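Local coordinates for HmuY protein (PDB 6R2H) that probably binds heme as a hemophore-like protein of the HmuY family, captured here without its ligand, at residues D16-I21 and V128-N133. Sequence-based numbering, arbitrary orientation.
Sequences DSWIYI and VKTMLN
Trp18 reaches from one beta-sheet to touch Leu132 and Thr130 on another, a compact example of how a large side chain helps to join the sheets of an all-beta protein of the HmuY family. Strand 17-21 belongs to a four-stranded antiparallel sheet, strand 124-132 to the nine-stranded antiparallel sheet facing it. The backbones stay well apart, with 12.0 Å between the CA atoms of Trp18 and Thr130, and the indole bridges about half of that distance, Leu132 and Thr130 the remainder.

The meeting itself is apolar and small, burying 93 Å² in all. CH2 of Trp18, at the far end of the six-membered ring, lies 3.6 Å from CD2 of Leu132, and the methyl arrives at the ring edge, in its plane, instead of over a face. CG2 of Thr130 sits looser along the same rim, 4.5 Å from CZ2 of Trp18. In Trp18 the ring is anti to the carbonyl carbon (chi1 -77°) and stands nearly perpendicular to the CA-CB-CG plane (chi2 89°), a posture that carries its benzene edge toward the opposing strand.

Polar and aromatic neighbours hold the indole from other directions. NE1 donates its hydrogen to OE1 of Glu33, satisfying the buried N-H away from the apolar contact, and the ring of His74 meets the indole with the planes inclined at about 40°. Beside strand 124-132, Ile112 of strand 105-115 touches both Leu132 and Thr130. Within its own strand, the hydroxyl of Tyr20 leans over one indole face, its OH lying 3.7 Å above the ring plane and offset toward the rim.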
loop_
_atom_site.group_PDB
_atom_site.type_symbol
_atom_site.label_atom_id
_atom_site.label_comp_id
_atom_site.label_asym_id
_atom_site.label_seq_id
_atom_site.Cartn_x
_atom_site.Cartn_y
_atom_site.Cartn_z
ATOM N N ASP A 16 -0.249 -2.588 12.457
ATOM C CA ASP A 16 -1.445 -1.865 12.869
ATOM C C ASP A 16 -1.446 -0.448 12.298
ATOM O O ASP A 16 -2.350 0.328 12.597
ATOM C CB ASP A 16 -1.700 -1.948 14.381
ATOM C CG ASP A 16 -0.625 -1.276 15.209
ATOM O OD1 ASP A 16 0.530 -1.207 14.733
ATOM O OD2 ASP A 16 -0.953 -0.834 16.325
ATOM N N SER A 17 -0.461 -0.127 11.450
ATOM C CA SER A 17 -0.279 1.257 11.040
ATOM C C SER A 17 -0.092 1.400 9.533
ATOM O O SER A 17 0.247 0.454 8.828
ATOM C CB SER A 17 0.842 1.912 11.785
ATOM O OG SER A 17 0.796 1.588 13.164
ATOM N N TRP A 18 -0.335 2.634 9.087
ATOM C CA TRP A 18 -0.269 3.079 7.711
ATOM C C TRP A 18 0.735 4.226 7.616
ATOM O O TRP A 18 0.954 4.954 8.578
ATOM C CB TRP A 18 -1.649 3.585 7.275
ATOM C CG TRP A 18 -2.670 2.537 6.964
ATOM C CD1 TRP A 18 -3.545 1.949 7.832
ATOM C CD2 TRP A 18 -2.941 1.962 5.669
ATOM N NE1 TRP A 18 -4.342 1.046 7.170
ATOM C CE2 TRP A 18 -3.993 1.032 5.845
ATOM C CE3 TRP A 18 -2.387 2.125 4.390
ATOM C CZ2 TRP A 18 -4.504 0.282 4.786
ATOM C CZ3 TRP A 18 -2.898 1.388 3.344
ATOM C CH2 TRP A 18 -3.940 0.476 3.542
ATOM N N ILE A 19 1.311 4.412 6.427
ATOM C CA ILE A 19 1.879 5.704 6.074
ATOM C C ILE A 19 1.042 6.309 4.946
ATOM O O ILE A 19 0.568 5.590 4.069
ATOM C CB ILE A 19 3.370 5.594 5.712
ATOM C CG1 ILE A 19 3.612 4.772 4.442
ATOM C CG2 ILE A 19 4.176 5.074 6.891
ATOM C CD1 ILE A 19 5.014 4.887 3.894
ATOM N N TYR A 20 0.862 7.633 4.990
ATOM C CA TYR A 20 0.089 8.379 4.009
ATOM C C TYR A 20 1.009 9.386 3.323
ATOM O O TYR A 20 1.574 10.255 3.988
ATOM C CB TYR A 20 -1.109 9.063 4.676
ATOM C CG TYR A 20 -2.150 8.117 5.222
ATOM C CD1 TYR A 20 -2.031 7.586 6.499
ATOM C CD2 TYR A 20 -3.257 7.747 4.468
ATOM C CE1 TYR A 20 -2.984 6.717 7.011
ATOM C CE2 TYR A 20 -4.223 6.883 4.967
ATOM C CZ TYR A 20 -4.085 6.364 6.246
ATOM O OH TYR A 20 -5.014 5.505 6.756
ATOM N N ILE A 21 1.158 9.256 1.995
ATOM C CA ILE A 21 2.135 10.070 1.282
ATOM C C ILE A 21 1.450 11.111 0.407
ATOM O O ILE A 21 0.626 10.771 -0.432
ATOM C CB ILE A 21 3.103 9.206 0.465
ATOM C CG1 ILE A 21 3.713 8.122 1.355
ATOM C CG2 ILE A 21 4.169 10.082 -0.182
ATOM C CD1 ILE A 21 4.355 6.986 0.616
ATOM N N VAL A 128 -9.012 -6.235 9.409
ATOM C CA VAL A 128 -9.884 -5.077 9.234
ATOM C C VAL A 128 -10.288 -4.988 7.764
ATOM O O VAL A 128 -9.448 -5.132 6.872
ATOM C CB VAL A 128 -9.215 -3.777 9.730
ATOM C CG1 VAL A 128 -10.026 -2.526 9.434
ATOM C CG2 VAL A 128 -8.899 -3.848 11.209
ATOM N N LYS A 129 -11.591 -4.781 7.539
ATOM C CA LYS A 129 -12.118 -4.582 6.194
ATOM C C LYS A 129 -11.889 -3.130 5.778
ATOM O O LYS A 129 -12.412 -2.212 6.409
ATOM C CB LYS A 129 -13.596 -4.978 6.074
ATOM C CG LYS A 129 -14.083 -5.085 4.638
ATOM C CD LYS A 129 -15.520 -5.484 4.487
ATOM C CE LYS A 129 -16.043 -5.132 3.112
ATOM N NZ LYS A 129 -17.508 -4.895 3.119
ATOM N N THR A 130 -11.089 -2.942 4.722
ATOM C CA THR A 130 -10.737 -1.618 4.234
ATOM C C THR A 130 -10.810 -1.586 2.702
ATOM O O THR A 130 -11.568 -2.350 2.109
ATOM C CB THR A 130 -9.379 -1.190 4.795
ATOM O OG1 THR A 130 -9.200 0.174 4.392
ATOM C CG2 THR A 130 -8.250 -2.086 4.322
ATOM N N MET A 131 -10.035 -0.685 2.079
ATOM C CA MET A 131 -9.943 -0.574 0.630
ATOM C C MET A 131 -8.476 -0.694 0.233
ATOM O O MET A 131 -7.628 -0.043 0.833
ATOM C CB MET A 131 -10.453 0.793 0.164
ATOM C CG MET A 131 -11.946 0.997 0.350
ATOM S SD MET A 131 -12.921 0.042 -0.827
ATOM C CE MET A 131 -12.969 1.133 -2.245
ATOM N N LEU A 132 -8.174 -1.531 -0.766
ATOM C CA LEU A 132 -6.812 -1.608 -1.280
ATOM C C LEU A 132 -6.858 -1.475 -2.791
ATOM O O LEU A 132 -7.887 -1.756 -3.396
ATOM C CB LEU A 132 -6.181 -2.957 -0.923
ATOM C CG LEU A 132 -5.817 -3.214 0.535
ATOM C CD1 LEU A 132 -4.966 -4.472 0.629
ATOM C CD2 LEU A 132 -5.080 -2.039 1.167
ATOM N N ASN A 133 -5.723 -1.080 -3.379
ATOM C CA ASN A 133 -5.576 -1.057 -4.825
ATOM C C ASN A 133 -4.763 -2.271 -5.257
ATOM O O ASN A 133 -3.572 -2.365 -4.944
ATOM C CB ASN A 133 -4.874 0.201 -5.335
ATOM C CG ASN A 133 -4.921 0.286 -6.844
ATOM O OD1 ASN A 133 -4.166 -0.395 -7.542
ATOM N ND2 ASN A 133 -5.816 1.120 -7.352
#